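RagB/SusD domain protein (Flavobacterium johnsoniae, PDB 5J5U) probably binds chitin or chito-oligosaccharides at the outer membrane as a SusD-like protein of a chitin-utilization locus. Local coordinates at residues D254-D266 with L298-E310. Residues are numbered along the deposited sequence; the frame is centred on the assembly and turned at random.
Sequences DEHGDHFSSLLID and LYEGVRPGVFRWE
F260 and V302 meet through their backbones: V302 N donates to F260 O at 3.1 Å, the donor in the carbonyl plane and the N-H...O angle 164°. The return bond, S262 N to V302 O, is less regular, because the donor stands well above that carbonyl's plane. Together they form a single beta bridge between S261 and V302. S261 is the N-cap of the helix that follows; its OG accepts a weak capping bond from L264 N and also bonds to Q47 O outside the contact. G301 brings the backbones closest, its CA 3.8 Å from S262 CA; a CB here would overlap S261 O and S262 N, so the close approach depends on the missing side chain. I265 closes the packing beside it, with CB 3.5 Å from G301 N and CG2 turned to Y299 O.

Toward R308, H259 is held on two sides. V302 CG2 lies over one ring face, 3.9 Å from the centroid, a CH-pi contact. At the ring edge R308 NE donates to H259 NE2 at 3.0 Å; the imidazole and guanidinium planes lie 25° apart, nearly coplanar, and the chain of R308 bends at chi3 (-57°) to bring NE there. Since ND1 of the same ring bonds to S319 O, both imidazole nitrogens are engaged and its rotation is probably fixed.

The side near R303, which is solvent-exposed, is looser. S262 OG lies 3.5 Å from P304 CD and also rests against R303 CA, and a water accepts from G301 N and donates to D266 OD1, bridging loop and helix start.

The bridge extends the pairing of strand 259-260 with strand 49-50: backbone bonds join H259 to S50, S261 to H48 and R308 to G51. Helix 53-60 touches the loop at P304 and F307, helix 276-279 meets F260 and Y299, and helix 399-410 covers L263 and L264.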
# COMPACT_ATOMS: atom_id res chain seq x y z
N ASP A 254 18.95 5.56 3.15
CA ASP A 254 19.12 5.06 4.51
C ASP A 254 20.43 4.26 4.64
O ASP A 254 20.67 3.60 5.67
CB ASP A 254 17.95 4.19 4.94
CG ASP A 254 16.70 5.00 5.21
OD1 ASP A 254 16.79 6.23 5.41
OD2 ASP A 254 15.61 4.40 5.23
N GLU A 255 21.26 4.32 3.60
CA GLU A 255 22.54 3.61 3.57
C GLU A 255 22.40 2.11 3.82
O GLU A 255 23.23 1.52 4.50
CB GLU A 255 23.49 4.19 4.62
CG GLU A 255 23.73 5.69 4.50
CD GLU A 255 24.68 6.18 5.56
OE1 GLU A 255 25.73 5.53 5.76
OE2 GLU A 255 24.38 7.21 6.21
N HIS A 256 21.34 1.51 3.26
CA HIS A 256 21.08 0.08 3.40
C HIS A 256 21.04 -0.29 4.87
O HIS A 256 21.46 -1.37 5.26
CB HIS A 256 22.12 -0.75 2.64
CG HIS A 256 22.14 -0.45 1.17
ND1 HIS A 256 21.23 -1.01 0.29
CD2 HIS A 256 22.91 0.38 0.43
CE1 HIS A 256 21.47 -0.56 -0.93
NE2 HIS A 256 22.48 0.29 -0.87
N GLY A 257 20.53 0.63 5.69
CA GLY A 257 20.41 0.41 7.11
C GLY A 257 19.06 -0.11 7.54
O GLY A 257 18.83 -0.33 8.73
N ASP A 258 18.17 -0.34 6.58
CA ASP A 258 16.84 -0.85 6.93
C ASP A 258 16.84 -2.37 6.98
O ASP A 258 17.44 -3.02 6.13
CB ASP A 258 15.78 -0.38 5.93
CG ASP A 258 15.53 1.12 5.99
OD1 ASP A 258 15.02 1.62 7.03
OD2 ASP A 258 15.82 1.80 4.97
N HIS A 259 16.17 -2.92 8.00
CA HIS A 259 15.91 -4.36 8.13
C HIS A 259 14.42 -4.58 8.21
O HIS A 259 13.66 -3.65 8.50
CB HIS A 259 16.54 -4.95 9.38
CG HIS A 259 18.00 -4.66 9.54
ND1 HIS A 259 18.97 -5.65 9.48
CD2 HIS A 259 18.66 -3.50 9.77
CE1 HIS A 259 20.16 -5.11 9.68
NE2 HIS A 259 20.00 -3.81 9.85
N PHE A 260 13.99 -5.82 8.00
CA PHE A 260 12.61 -6.19 8.28
C PHE A 260 12.40 -6.26 9.78
O PHE A 260 13.35 -6.48 10.54
CB PHE A 260 12.23 -7.53 7.60
CG PHE A 260 12.30 -7.47 6.10
CD1 PHE A 260 11.64 -6.48 5.40
CD2 PHE A 260 13.03 -8.41 5.38
CE1 PHE A 260 11.69 -6.41 4.03
CE2 PHE A 260 13.08 -8.35 4.00
CZ PHE A 260 12.41 -7.35 3.32
N SER A 261 11.19 -6.01 10.23
CA SER A 261 10.95 -6.00 11.67
C SER A 261 10.94 -7.42 12.24
O SER A 261 10.69 -8.39 11.53
CB SER A 261 9.64 -5.29 11.98
OG SER A 261 8.54 -6.12 11.66
N SER A 262 11.21 -7.55 13.54
CA SER A 262 11.14 -8.85 14.20
C SER A 262 9.74 -9.47 14.06
O SER A 262 9.59 -10.68 13.97
CB SER A 262 11.53 -8.73 15.68
OG SER A 262 10.69 -7.81 16.37
N LEU A 263 8.70 -8.64 14.04
CA LEU A 263 7.34 -9.14 13.88
C LEU A 263 7.18 -9.93 12.55
O LEU A 263 6.66 -11.06 12.52
CB LEU A 263 6.35 -7.98 13.96
CG LEU A 263 4.85 -8.32 13.89
CD1 LEU A 263 4.39 -9.10 15.13
CD2 LEU A 263 4.03 -7.04 13.69
N LEU A 264 7.62 -9.32 11.45
CA LEU A 264 7.50 -9.97 10.16
C LEU A 264 8.40 -11.21 10.07
O LEU A 264 7.95 -12.28 9.71
CB LEU A 264 7.84 -8.99 9.04
CG LEU A 264 7.80 -9.49 7.59
CD1 LEU A 264 6.41 -9.97 7.26
CD2 LEU A 264 8.19 -8.37 6.65
N ILE A 265 9.67 -11.06 10.43
CA ILE A 265 10.60 -12.18 10.32
C ILE A 265 10.15 -13.35 11.18
O ILE A 265 10.08 -14.47 10.70
CB ILE A 265 12.03 -11.78 10.70
CG1 ILE A 265 12.56 -10.73 9.72
CG2 ILE A 265 12.93 -13.04 10.72
CD1 ILE A 265 12.57 -11.16 8.26
N ASP A 266 9.84 -13.09 12.45
CA ASP A 266 9.31 -14.15 13.30
C ASP A 266 8.07 -14.79 12.69
O ASP A 266 7.91 -16.00 12.76
CB ASP A 266 8.95 -13.65 14.70
CG ASP A 266 10.16 -13.29 15.54
OD1 ASP A 266 11.31 -13.53 15.12
OD2 ASP A 266 9.94 -12.81 16.67
N LEU A 298 19.57 -18.18 11.94
CA LEU A 298 20.08 -17.35 10.86
C LEU A 298 19.13 -16.20 10.51
O LEU A 298 19.54 -15.23 9.87
CB LEU A 298 20.32 -18.23 9.62
CG LEU A 298 21.60 -19.07 9.58
CD1 LEU A 298 21.65 -19.91 8.33
CD2 LEU A 298 22.83 -18.18 9.62
N TYR A 299 17.87 -16.31 10.92
CA TYR A 299 16.86 -15.35 10.50
C TYR A 299 16.15 -14.70 11.66
O TYR A 299 15.29 -15.31 12.31
CB TYR A 299 15.85 -16.01 9.55
CG TYR A 299 16.54 -16.39 8.26
CD1 TYR A 299 16.71 -15.44 7.26
CD2 TYR A 299 17.07 -17.67 8.07
CE1 TYR A 299 17.37 -15.75 6.10
CE2 TYR A 299 17.75 -18.00 6.88
CZ TYR A 299 17.89 -17.03 5.91
OH TYR A 299 18.53 -17.32 4.74
N GLU A 300 16.52 -13.45 11.91
CA GLU A 300 15.89 -12.63 12.94
C GLU A 300 15.76 -11.19 12.45
O GLU A 300 16.68 -10.66 11.82
CB GLU A 300 16.69 -12.69 14.25
CG GLU A 300 16.65 -14.05 14.95
CD GLU A 300 17.72 -14.21 16.04
OE1 GLU A 300 18.61 -13.34 16.19
OE2 GLU A 300 17.66 -15.22 16.76
N GLY A 301 14.62 -10.57 12.73
CA GLY A 301 14.42 -9.18 12.37
C GLY A 301 14.87 -8.24 13.48
O GLY A 301 15.32 -8.68 14.54
N VAL A 302 14.74 -6.94 13.23
CA VAL A 302 15.09 -5.93 14.24
C VAL A 302 13.80 -5.52 14.94
O VAL A 302 12.81 -5.19 14.29
CB VAL A 302 15.77 -4.67 13.61
CG1 VAL A 302 16.00 -3.59 14.69
CG2 VAL A 302 17.09 -5.03 12.93
N ARG A 303 13.82 -5.56 16.27
CA ARG A 303 12.67 -5.15 17.07
C ARG A 303 12.28 -3.69 16.78
O ARG A 303 13.14 -2.80 16.78
CB ARG A 303 12.97 -5.33 18.56
CG ARG A 303 11.85 -4.91 19.53
CD ARG A 303 10.93 -6.07 19.86
NE ARG A 303 9.82 -5.68 20.73
CZ ARG A 303 9.06 -6.54 21.42
NH1 ARG A 303 9.30 -7.85 21.38
NH2 ARG A 303 8.08 -6.07 22.18
N PRO A 304 10.98 -3.45 16.55
CA PRO A 304 10.48 -2.07 16.37
C PRO A 304 10.87 -1.18 17.55
O PRO A 304 10.78 -1.60 18.69
CB PRO A 304 8.96 -2.25 16.28
CG PRO A 304 8.78 -3.68 15.80
CD PRO A 304 9.91 -4.45 16.44
N GLY A 305 11.34 0.02 17.26
CA GLY A 305 11.78 0.94 18.28
C GLY A 305 13.27 0.81 18.56
O GLY A 305 13.83 1.58 19.32
N VAL A 306 13.91 -0.15 17.91
CA VAL A 306 15.32 -0.42 18.16
C VAL A 306 16.14 -0.15 16.91
O VAL A 306 15.80 -0.64 15.84
CB VAL A 306 15.54 -1.90 18.64
CG1 VAL A 306 17.02 -2.24 18.76
CG2 VAL A 306 14.81 -2.14 19.97
N PHE A 307 17.18 0.66 17.04
CA PHE A 307 18.10 0.94 15.93
C PHE A 307 18.98 -0.30 15.65
O PHE A 307 19.17 -1.13 16.54
CB PHE A 307 18.98 2.14 16.25
CG PHE A 307 18.24 3.46 16.40
CD1 PHE A 307 17.65 4.07 15.29
CD2 PHE A 307 18.17 4.10 17.63
CE1 PHE A 307 16.99 5.29 15.41
CE2 PHE A 307 17.50 5.32 17.77
CZ PHE A 307 16.91 5.91 16.65
N ARG A 308 19.51 -0.43 14.43
CA ARG A 308 20.32 -1.60 14.06
C ARG A 308 21.63 -1.69 14.86
O ARG A 308 22.11 -2.79 15.14
CB ARG A 308 20.64 -1.59 12.54
CG ARG A 308 21.57 -0.47 12.06
CD ARG A 308 21.51 -0.25 10.53
NE ARG A 308 21.83 -1.46 9.76
CZ ARG A 308 23.06 -1.81 9.36
NH1 ARG A 308 24.09 -1.02 9.64
NH2 ARG A 308 23.25 -2.93 8.68
N TRP A 309 22.20 -0.55 15.26
CA TRP A 309 23.44 -0.58 16.03
C TRP A 309 23.19 -0.90 17.52
O TRP A 309 24.14 -1.07 18.28
CB TRP A 309 24.17 0.75 15.91
CG TRP A 309 23.32 1.96 16.27
CD1 TRP A 309 23.10 2.49 17.52
CD2 TRP A 309 22.60 2.81 15.35
NE1 TRP A 309 22.28 3.60 17.43
CE2 TRP A 309 21.96 3.82 16.12
CE3 TRP A 309 22.42 2.80 13.97
CZ2 TRP A 309 21.16 4.82 15.54
CZ3 TRP A 309 21.62 3.80 13.39
CH2 TRP A 309 21.01 4.79 14.19
N GLU A 310 21.92 -1.02 17.90
CA GLU A 310 21.56 -1.37 19.28
C GLU A 310 21.21 -2.84 19.38
O GLU A 310 20.97 -3.34 20.47
CB GLU A 310 20.36 -0.54 19.77
CG GLU A 310 20.58 0.97 19.82
CD GLU A 310 19.32 1.73 20.21
OE1 GLU A 310 18.21 1.29 19.85
OE2 GLU A 310 19.45 2.75 20.91
O HOH W 1 13.35 -11.56 14.72